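Local coordinates for protein snaclec rhodocytin subunit alpha (Agkistrodon rhodostoma, PDB 3BX4) that triggers platelet aggregation by binding the platelet receptor CLEC1B (CLEC2), which leads to tyrosine phosphorylation, Syk binding and PLC-gamma-2 activation, at residues S10-Q14 against H15-A19; V54-L57 against I58-D62; V119-Y122 against C123-H127; S85-S88 against D89-V93. All blocks are in the same frame, centred on the assembly; numbering follows the deposited sequence.

Contact 1. Residues S10-Q14 against H15-A19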
# COMPACT_ATOMS: atom_id res chain seq x y z
N SER C 10 -26.32 -1.62 -12.53
CA SER C 10 -27.37 -2.63 -12.21
C SER C 10 -27.79 -2.45 -10.77
O SER C 10 -26.93 -2.40 -9.93
CB SER C 10 -26.83 -4.01 -12.38
OG SER C 10 -26.60 -4.26 -13.79
N PRO C 11 -29.10 -2.43 -10.54
CA PRO C 11 -29.60 -2.24 -9.15
C PRO C 11 -29.68 -3.56 -8.39
O PRO C 11 -30.11 -4.58 -8.97
CB PRO C 11 -30.99 -1.63 -9.39
CG PRO C 11 -31.53 -2.29 -10.69
CD PRO C 11 -30.22 -2.44 -11.54
N TYR C 12 -29.32 -3.52 -7.10
CA TYR C 12 -29.58 -4.63 -6.19
C TYR C 12 -29.77 -3.96 -4.85
O TYR C 12 -28.97 -3.14 -4.46
CB TYR C 12 -28.45 -5.64 -6.15
CG TYR C 12 -28.66 -6.68 -5.11
CD1 TYR C 12 -29.53 -7.76 -5.35
CD2 TYR C 12 -28.04 -6.59 -3.87
CE1 TYR C 12 -29.77 -8.74 -4.36
CE2 TYR C 12 -28.27 -7.58 -2.87
CZ TYR C 12 -29.15 -8.61 -3.14
OH TYR C 12 -29.45 -9.61 -2.22
N ASP C 13 -30.86 -4.31 -4.15
CA ASP C 13 -31.20 -3.59 -2.88
C ASP C 13 -31.09 -2.06 -3.08
O ASP C 13 -31.70 -1.56 -4.04
CB ASP C 13 -30.40 -4.14 -1.71
CG ASP C 13 -30.81 -5.58 -1.32
OD1 ASP C 13 -31.65 -6.21 -1.98
OD2 ASP C 13 -30.23 -6.08 -0.31
N GLN C 14 -30.39 -1.31 -2.20
CA GLN C 14 -30.34 0.15 -2.32
C GLN C 14 -29.10 0.66 -3.06
O GLN C 14 -28.87 1.86 -3.12
CB GLN C 14 -30.43 0.83 -0.92
CG GLN C 14 -29.18 0.71 -0.11
CD GLN C 14 -29.06 -0.56 0.76
OE1 GLN C 14 -29.26 -1.70 0.30
NE2 GLN C 14 -28.69 -0.35 2.05
N HIS C 15 -28.34 -0.27 -3.64
CA HIS C 15 -27.05 0.11 -4.29
C HIS C 15 -27.11 -0.15 -5.79
O HIS C 15 -27.98 -0.84 -6.31
CB HIS C 15 -25.88 -0.69 -3.68
CG HIS C 15 -25.57 -0.34 -2.25
ND1 HIS C 15 -26.07 -1.07 -1.19
CD2 HIS C 15 -24.84 0.66 -1.71
CE1 HIS C 15 -25.65 -0.54 -0.05
NE2 HIS C 15 -24.89 0.51 -0.34
N CYS C 16 -26.12 0.45 -6.47
CA CYS C 16 -25.95 0.26 -7.93
C CYS C 16 -24.56 -0.38 -8.14
O CYS C 16 -23.58 -0.07 -7.46
CB CYS C 16 -25.97 1.61 -8.66
SG CYS C 16 -27.55 2.47 -8.38
N TYR C 17 -24.47 -1.25 -9.15
CA TYR C 17 -23.24 -2.00 -9.29
C TYR C 17 -22.86 -2.05 -10.77
O TYR C 17 -23.72 -1.99 -11.66
CB TYR C 17 -23.47 -3.47 -8.87
CG TYR C 17 -23.85 -3.69 -7.45
CD1 TYR C 17 -25.16 -3.35 -7.04
CD2 TYR C 17 -22.96 -4.22 -6.54
CE1 TYR C 17 -25.55 -3.56 -5.69
CE2 TYR C 17 -23.34 -4.40 -5.21
CZ TYR C 17 -24.67 -4.08 -4.84
OH TYR C 17 -25.08 -4.24 -3.48
N GLN C 18 -21.57 -2.17 -11.02
CA GLN C 18 -21.16 -2.39 -12.44
C GLN C 18 -19.88 -3.17 -12.45
O GLN C 18 -18.94 -2.85 -11.74
CB GLN C 18 -21.02 -1.05 -13.20
CG GLN C 18 -20.67 -1.28 -14.73
CD GLN C 18 -20.74 -0.03 -15.55
OE1 GLN C 18 -21.12 1.09 -15.08
NE2 GLN C 18 -20.42 -0.18 -16.80
N ALA C 19 -19.81 -4.19 -13.35
CA ALA C 19 -18.60 -5.00 -13.49
C ALA C 19 -17.84 -4.46 -14.74
O ALA C 19 -18.49 -4.20 -15.74
CB ALA C 19 -18.95 -6.44 -13.71
O HOH W 1 -26.98 -3.69 -1.83
O HOH W 2 -30.65 -0.21 -6.17

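Contact 2. Residues V54-L57 against I58-D62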
# COMPACT_ATOMS: atom_id res chain seq x y z
N VAL C 54 -23.66 -10.42 -6.98
CA VAL C 54 -22.36 -10.06 -7.61
C VAL C 54 -21.86 -11.20 -8.53
O VAL C 54 -21.36 -10.95 -9.63
CB VAL C 54 -21.31 -9.59 -6.63
CG1 VAL C 54 -19.89 -9.36 -7.34
CG2 VAL C 54 -21.79 -8.29 -5.94
N SER C 55 -22.01 -12.45 -8.08
CA SER C 55 -21.61 -13.60 -8.92
C SER C 55 -22.39 -13.58 -10.25
O SER C 55 -21.81 -13.74 -11.36
CB SER C 55 -21.81 -14.90 -8.15
OG SER C 55 -21.55 -15.99 -9.01
N TRP C 56 -23.71 -13.36 -10.17
CA TRP C 56 -24.60 -13.28 -11.34
C TRP C 56 -24.20 -12.13 -12.29
O TRP C 56 -24.11 -12.28 -13.53
CB TRP C 56 -26.05 -13.06 -10.84
CG TRP C 56 -27.03 -12.83 -11.96
CD1 TRP C 56 -27.58 -13.78 -12.80
CD2 TRP C 56 -27.54 -11.57 -12.39
NE1 TRP C 56 -28.42 -13.16 -13.70
CE2 TRP C 56 -28.43 -11.81 -13.47
CE3 TRP C 56 -27.36 -10.25 -11.93
CZ2 TRP C 56 -29.14 -10.78 -14.11
CZ3 TRP C 56 -28.05 -9.20 -12.58
CH2 TRP C 56 -28.94 -9.48 -13.66
N LEU C 57 -23.87 -10.98 -11.70
CA LEU C 57 -23.54 -9.77 -12.45
C LEU C 57 -22.28 -10.08 -13.28
O LEU C 57 -22.20 -9.67 -14.38
CB LEU C 57 -23.24 -8.61 -11.47
CG LEU C 57 -23.03 -7.21 -12.11
CD1 LEU C 57 -24.33 -6.54 -12.52
CD2 LEU C 57 -22.26 -6.36 -11.12
N ILE C 58 -21.31 -10.77 -12.70
CA ILE C 58 -20.03 -11.04 -13.38
C ILE C 58 -20.36 -12.04 -14.49
O ILE C 58 -19.86 -11.92 -15.64
CB ILE C 58 -18.99 -11.61 -12.42
CG1 ILE C 58 -18.55 -10.54 -11.39
CG2 ILE C 58 -17.83 -12.21 -13.22
CD1 ILE C 58 -17.75 -11.08 -10.22
N SER C 59 -21.20 -13.00 -14.15
CA SER C 59 -21.63 -14.02 -15.12
C SER C 59 -22.41 -13.43 -16.30
O SER C 59 -22.37 -14.00 -17.40
CB SER C 59 -22.39 -15.12 -14.39
OG SER C 59 -21.41 -15.82 -13.60
N GLN C 60 -23.06 -12.28 -16.13
CA GLN C 60 -23.78 -11.58 -17.20
C GLN C 60 -22.87 -10.83 -18.21
O GLN C 60 -23.33 -10.41 -19.28
CB GLN C 60 -24.73 -10.56 -16.58
CG GLN C 60 -25.95 -11.19 -15.93
CD GLN C 60 -27.02 -11.57 -16.95
OE1 GLN C 60 -27.64 -10.69 -17.59
NE2 GLN C 60 -27.25 -12.87 -17.10
N LYS C 61 -21.60 -10.66 -17.85
CA LYS C 61 -20.63 -9.86 -18.60
C LYS C 61 -19.89 -10.78 -19.59
O LYS C 61 -19.05 -11.58 -19.21
CB LYS C 61 -19.68 -9.14 -17.62
CG LYS C 61 -19.88 -7.62 -17.55
CD LYS C 61 -18.73 -6.87 -18.16
CE LYS C 61 -19.19 -5.71 -19.00
NZ LYS C 61 -18.12 -5.27 -19.94
N ASP C 62 -20.27 -10.68 -20.86
CA ASP C 62 -19.68 -11.48 -21.93
C ASP C 62 -18.15 -11.27 -22.05
O ASP C 62 -17.38 -12.23 -22.21
CB ASP C 62 -20.38 -11.12 -23.26
CG ASP C 62 -21.88 -11.38 -23.24
OD1 ASP C 62 -22.32 -12.25 -22.45
OD2 ASP C 62 -22.61 -10.73 -24.00

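Contact 3. Residues V119-Y122 against C123-H127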
# COMPACT_ATOMS: atom_id res chain seq x y z
N VAL C 119 -11.02 -14.88 -2.17
CA VAL C 119 -9.64 -15.35 -2.09
C VAL C 119 -8.74 -14.09 -1.99
O VAL C 119 -9.17 -13.04 -2.40
CB VAL C 119 -9.25 -16.21 -3.33
CG1 VAL C 119 -10.19 -17.43 -3.46
CG2 VAL C 119 -9.29 -15.42 -4.62
N ASN C 120 -7.53 -14.21 -1.44
CA ASN C 120 -6.58 -13.13 -1.47
C ASN C 120 -5.66 -13.31 -2.66
O ASN C 120 -5.34 -14.46 -3.06
CB ASN C 120 -5.83 -12.89 -0.13
CG ASN C 120 -4.92 -14.05 0.27
OD1 ASN C 120 -5.34 -15.21 0.32
ND2 ASN C 120 -3.66 -13.71 0.56
N TYR C 121 -5.25 -12.20 -3.26
CA TYR C 121 -4.35 -12.36 -4.44
C TYR C 121 -3.44 -11.16 -4.52
O TYR C 121 -3.46 -10.25 -3.72
CB TYR C 121 -5.18 -12.54 -5.73
CG TYR C 121 -4.48 -13.40 -6.79
CD1 TYR C 121 -4.25 -12.90 -8.08
CD2 TYR C 121 -4.00 -14.69 -6.48
CE1 TYR C 121 -3.54 -13.71 -9.06
CE2 TYR C 121 -3.29 -15.50 -7.47
CZ TYR C 121 -3.13 -14.98 -8.73
OH TYR C 121 -2.42 -15.74 -9.67
N TYR C 122 -2.63 -11.10 -5.57
CA TYR C 122 -1.56 -10.16 -5.65
C TYR C 122 -2.07 -8.78 -6.12
O TYR C 122 -2.47 -8.60 -7.25
CB TYR C 122 -0.59 -10.73 -6.72
CG TYR C 122 0.02 -12.02 -6.23
CD1 TYR C 122 -0.45 -13.26 -6.68
CD2 TYR C 122 1.01 -11.99 -5.25
CE1 TYR C 122 0.13 -14.49 -6.22
CE2 TYR C 122 1.58 -13.14 -4.81
CZ TYR C 122 1.16 -14.38 -5.29
OH TYR C 122 1.73 -15.49 -4.74
N CYS C 123 -2.04 -7.79 -5.22
CA CYS C 123 -2.59 -6.43 -5.49
C CYS C 123 -2.17 -5.73 -6.76
O CYS C 123 -2.94 -5.01 -7.35
CB CYS C 123 -2.18 -5.51 -4.34
SG CYS C 123 -2.91 -6.00 -2.72
N GLU C 124 -0.94 -5.98 -7.18
CA GLU C 124 -0.35 -5.28 -8.33
C GLU C 124 -0.69 -5.94 -9.64
O GLU C 124 -0.29 -5.38 -10.69
CB GLU C 124 1.17 -5.14 -8.16
CG GLU C 124 1.52 -4.18 -7.00
CD GLU C 124 0.85 -2.74 -7.06
OE1 GLU C 124 0.70 -2.13 -8.15
OE2 GLU C 124 0.49 -2.18 -5.99
N GLN C 125 -1.44 -7.06 -9.60
CA GLN C 125 -1.90 -7.68 -10.86
C GLN C 125 -3.16 -7.02 -11.39
O GLN C 125 -4.09 -6.58 -10.67
CB GLN C 125 -2.16 -9.17 -10.70
CG GLN C 125 -0.91 -9.99 -10.48
CD GLN C 125 -1.20 -11.45 -10.70
OE1 GLN C 125 -2.27 -11.81 -11.22
NE2 GLN C 125 -0.28 -12.30 -10.27
N MET C 126 -3.22 -6.91 -12.70
CA MET C 126 -4.34 -6.28 -13.41
C MET C 126 -5.43 -7.29 -13.68
O MET C 126 -5.25 -8.34 -14.33
CB MET C 126 -3.81 -5.64 -14.76
CG MET C 126 -2.87 -4.45 -14.56
SD MET C 126 -1.83 -4.30 -16.10
CE MET C 126 -3.05 -3.51 -17.05
N HIS C 127 -6.61 -6.97 -13.17
CA HIS C 127 -7.80 -7.80 -13.36
C HIS C 127 -9.04 -6.93 -13.51
O HIS C 127 -9.03 -5.78 -13.15
CB HIS C 127 -7.98 -8.82 -12.20
CG HIS C 127 -6.87 -9.83 -12.11
ND1 HIS C 127 -6.76 -10.89 -12.98
CD2 HIS C 127 -5.73 -9.82 -11.38
CE1 HIS C 127 -5.63 -11.53 -12.76
NE2 HIS C 127 -5.01 -10.94 -11.75
O HOH W 3 0.14 -14.99 -10.02

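Contact 4. Residues S85-S88 against D89-V93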
# COMPACT_ATOMS: atom_id res chain seq x y z
N SER C 85 2.84 -12.91 13.28
CA SER C 85 3.89 -12.20 13.98
C SER C 85 4.67 -13.04 15.00
O SER C 85 5.60 -12.51 15.62
CB SER C 85 3.33 -10.98 14.67
OG SER C 85 2.40 -11.42 15.65
N GLU C 86 4.28 -14.30 15.18
CA GLU C 86 5.05 -15.25 15.99
C GLU C 86 5.38 -16.54 15.28
O GLU C 86 4.52 -17.15 14.62
CB GLU C 86 4.25 -15.63 17.26
CG GLU C 86 4.42 -14.70 18.37
CD GLU C 86 3.89 -15.31 19.69
OE1 GLU C 86 3.80 -16.57 19.82
OE2 GLU C 86 3.57 -14.51 20.59
N TRP C 87 6.61 -17.00 15.46
CA TRP C 87 7.01 -18.32 15.00
C TRP C 87 6.33 -19.39 15.83
O TRP C 87 5.84 -19.10 16.94
CB TRP C 87 8.53 -18.49 15.17
CG TRP C 87 9.34 -17.54 14.28
CD1 TRP C 87 9.82 -16.32 14.63
CD2 TRP C 87 9.76 -17.78 12.92
NE1 TRP C 87 10.58 -15.79 13.58
CE2 TRP C 87 10.49 -16.64 12.51
CE3 TRP C 87 9.59 -18.85 12.04
CZ2 TRP C 87 11.07 -16.54 11.26
CZ3 TRP C 87 10.15 -18.74 10.77
CH2 TRP C 87 10.85 -17.59 10.40
N SER C 88 6.29 -20.60 15.31
CA SER C 88 5.67 -21.73 16.04
C SER C 88 6.37 -22.01 17.38
O SER C 88 5.72 -22.55 18.33
CB SER C 88 5.54 -22.99 15.22
OG SER C 88 6.80 -23.52 14.89
N ASP C 89 7.65 -21.65 17.46
CA ASP C 89 8.40 -21.74 18.71
C ASP C 89 8.10 -20.61 19.69
O ASP C 89 8.66 -20.58 20.78
CB ASP C 89 9.90 -21.92 18.46
CG ASP C 89 10.60 -20.66 17.90
OD1 ASP C 89 11.72 -20.84 17.38
OD2 ASP C 89 10.04 -19.53 18.01
N GLY C 90 7.20 -19.70 19.33
CA GLY C 90 6.82 -18.65 20.26
C GLY C 90 7.58 -17.35 20.17
O GLY C 90 7.15 -16.36 20.73
N SER C 91 8.70 -17.35 19.47
CA SER C 91 9.48 -16.11 19.37
C SER C 91 8.81 -15.16 18.35
O SER C 91 8.08 -15.61 17.44
CB SER C 91 10.93 -16.40 18.99
OG SER C 91 11.00 -17.01 17.74
N SER C 92 9.06 -13.87 18.53
CA SER C 92 8.51 -12.83 17.67
C SER C 92 9.26 -12.80 16.37
O SER C 92 10.46 -13.09 16.32
CB SER C 92 8.63 -11.45 18.32
OG SER C 92 7.65 -11.35 19.31
N VAL C 93 8.55 -12.41 15.31
CA VAL C 93 9.19 -12.28 14.00
C VAL C 93 9.89 -10.89 13.93
O VAL C 93 9.26 -9.84 14.14
CB VAL C 93 8.15 -12.46 12.85
CG1 VAL C 93 8.80 -12.16 11.48
CG2 VAL C 93 7.56 -13.88 12.81
O HOH W 4 9.16 -21.86 14.89

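Contact 1. Residues S10-Q14 against H15-A19
Tyr12 and Tyr17 meet on one face of a two-stranded antiparallel hairpin. Tyr12 CB lies 3.6 Å from CE1 of the Tyr17 ring and comes to it at a slant. The edge of the Tyr17 ring also runs past the carbonyl oxygens of Ser10 and Tyr12, near its own plane. Tyr17 CG stands beside the backbone N (chi1 -63°), and this folds the ring back along the hairpin. Gln14 and His15 lie side by side and point the same way. Gln14 CG sits over one face of the imidazole, 4.0 Å from its centroid, in a CH-pi contact. Water 1 donates to Tyr17 OH at 2.6 Å and is also hydrogen-bonded to His15 ND1 at 2.8 Å. Water 2 donates to both Asp13 O and His15 O and so ties the turn to the start of the second strand.

Behind these groups is the backbone ladder. Ser10 and Tyr17 exchange two bonds, each 2.8 Å from the N of one to the O of the other. Tyr12 and His15 exchange another two and close a type II' turn. Asp13 takes positive phi there (47°), which is unusual outside glycine.

Tyr17 OH is also hydrogen-bonded to Glu50 of helix 48-59, and Phe53 of that helix meets both tyrosine rings. On its other edge strand 15-21 pairs with strand 127-133, while Cys16 forms a disulfide with Cys5.

Contact 2. Residues V54-L57 against I58-D62
Ile58, Ser59 and Gln60 donate their backbone N-H groups to the carbonyls of Val54, Ser55 and Trp56, the i to i+4 pattern of an alpha-helix, and the bond from Gln60 N to Trp56 O is 2.8 Å. Gln60 N also makes a weak bond to Leu57 O. Two donors grip Ser55 O, besides a weak bond from Ile58 N. Ser59 N reaches it at 3.0 Å, and Ser59 OG reaches it at 3.1 Å from the opposite face of the carbonyl plane. Ser59 OG turns back beside its own backbone N (chi1 -70°), which brings the hydroxyl to the carbonyl one turn earlier. Ser55 OG is hydrogen-bonded to Gly114 O instead.

Trp56 and Gln60 form the main side-chain pair. Gln60 CG lies over one face of the indole, 3.8 Å from the centroid of the six-membered ring, in a CH-pi contact. The Gln60 chain bends at chi2 (-79°) and lays its amide flat over the indole, the two planes only 10° apart. Val54 CG1 and Ile58 CD1 make a looser apolar contact at 4.0 Å. They belong to the inward side of the helix, where both touch Leu109 and Ile58 also meets Val130.

This is the amphipathic pattern of a helix packed on a sheet. In this C-type lectin fold, helix 48-59 covers strands 15-21, 106-110 and 127-133.

Contact 3. Residues V119-Y122 against C123-H127
Tyr122 and Gln125 are the first and last residues of a type I beta turn, and their side chains lie together. Gln125 N donates to Tyr122 O at 3.0 Å and closes the turn, with the donor 42° out of the carbonyl plane. The two side chains run side by side in the same direction, ring and amide planes only 17° apart. Gln125 NE2 comes within 3.7 Å of Tyr122 CD1, and Gln125 CG lies 3.8 Å from Tyr122 CB. The Gln125 chain runs extended beyond CG (chi2 -165°) and carries its amide on to Tyr121. There Gln125 OE1 lies 3.1 Å from Tyr121 CE1, at the edge of the ring.

The turn links strand 118-121 to strand 127-133 of the C-type lectin fold. Cys123 lies inside it and forms a disulfide with Cys106. This ties the turn to strand 106-110, the antiparallel neighbour of strand 118-121. A sulfate ion, probably from the crystallisation liquor, lies about 4 Å from the Cys123 side chain.

Both ends of the Gln125 amide are engaged. Gln125 OE1 accepts from His127 NE2 at 2.9 Å, on a lone pair and near the imidazole plane, which probably sets the rotation of the amide. Gln125 NE2 donates to water 3 at 2.7 Å, and this water is also hydrogen-bonded to Tyr121 OH. His127 ND1 is hydrogen-bonded in turn to Glu67. The Tyr121 ring stacks on Tyr69, and Tyr122 CD1 lies over the centre of one face of the Tyr121 ring.

Contact 4. Residues S85-S88 against D89-V93
Trp87 is buried although the centre of its loop stands about 30 Å from the centre of its own chain; Val93 covers part of it, and a neighbouring protein chain packs on both. The loop is a small hairpin-like turn in the long excursion between strands 69-76 and 106-110. In snaclecs this excursion is typically exchanged between the two subunits of a heterodimer. The contacts with another chain fit that pattern, as does the nearby Cys83, which is disulfide-linked to the beta chain.

Val93 CG2 sits over one face of the indole, 3.9 Å from the centroid of the five-membered ring, in a CH-pi contact. The two side chains cross at about a right angle. Ser91 OG, which is hydrogen-bonded to a polar side chain of the neighbouring chain, also passes 3.4 Å from Trp87 CD1. The backbones are tied by Val93 N to Ser85 O at 3.0 Å and by Trp87 N to Ser91 O at 2.8 Å. Gly90 N donates to Trp87 O and closes a type I turn. Gly90 has positive phi (93°), where a CB would press on the preceding carbonyl.

Asp89 CG lies between its backbone N and carbonyl carbon (chi1 71°), which brings OD2 round to Ser91 N at 2.9 Å in an Asx turn. Ser88 OG and Asp89 OD1 are both hydrogen-bonded to side chains of the neighbouring chain, an acidic one for Ser88. Water 4 donates to Ser88 OG at 2.9 Å and accepts from Asp89 N at 3.0 Å.

Overall arrangement
Contacts 1 and 2 are neighbours, their centres 12 Å apart. They touch where Leu57 packs on the hairpin: Leu57 CD1 is 3.5 Å from Ser10 OG, and Leu57 CD2 is 3.9 Å from Tyr17 CB. Contact 3 touches neither. Its centre is about 23 Å from that of contact 1, yet both belong to the same sheet: strand 15-21 of contact 1 pairs with strand 127-133, into which contact 3 leads. Contact 4 stands apart from this lectin body, across the chain's centre from contacts 1 and 2, its centre about 43 Å from that of contact 2. Contact 3 is closer to it, with nearest atoms about 14 Å apart. Contacts 3 and 4 meet another protein chain; contacts 1 and 2 do not.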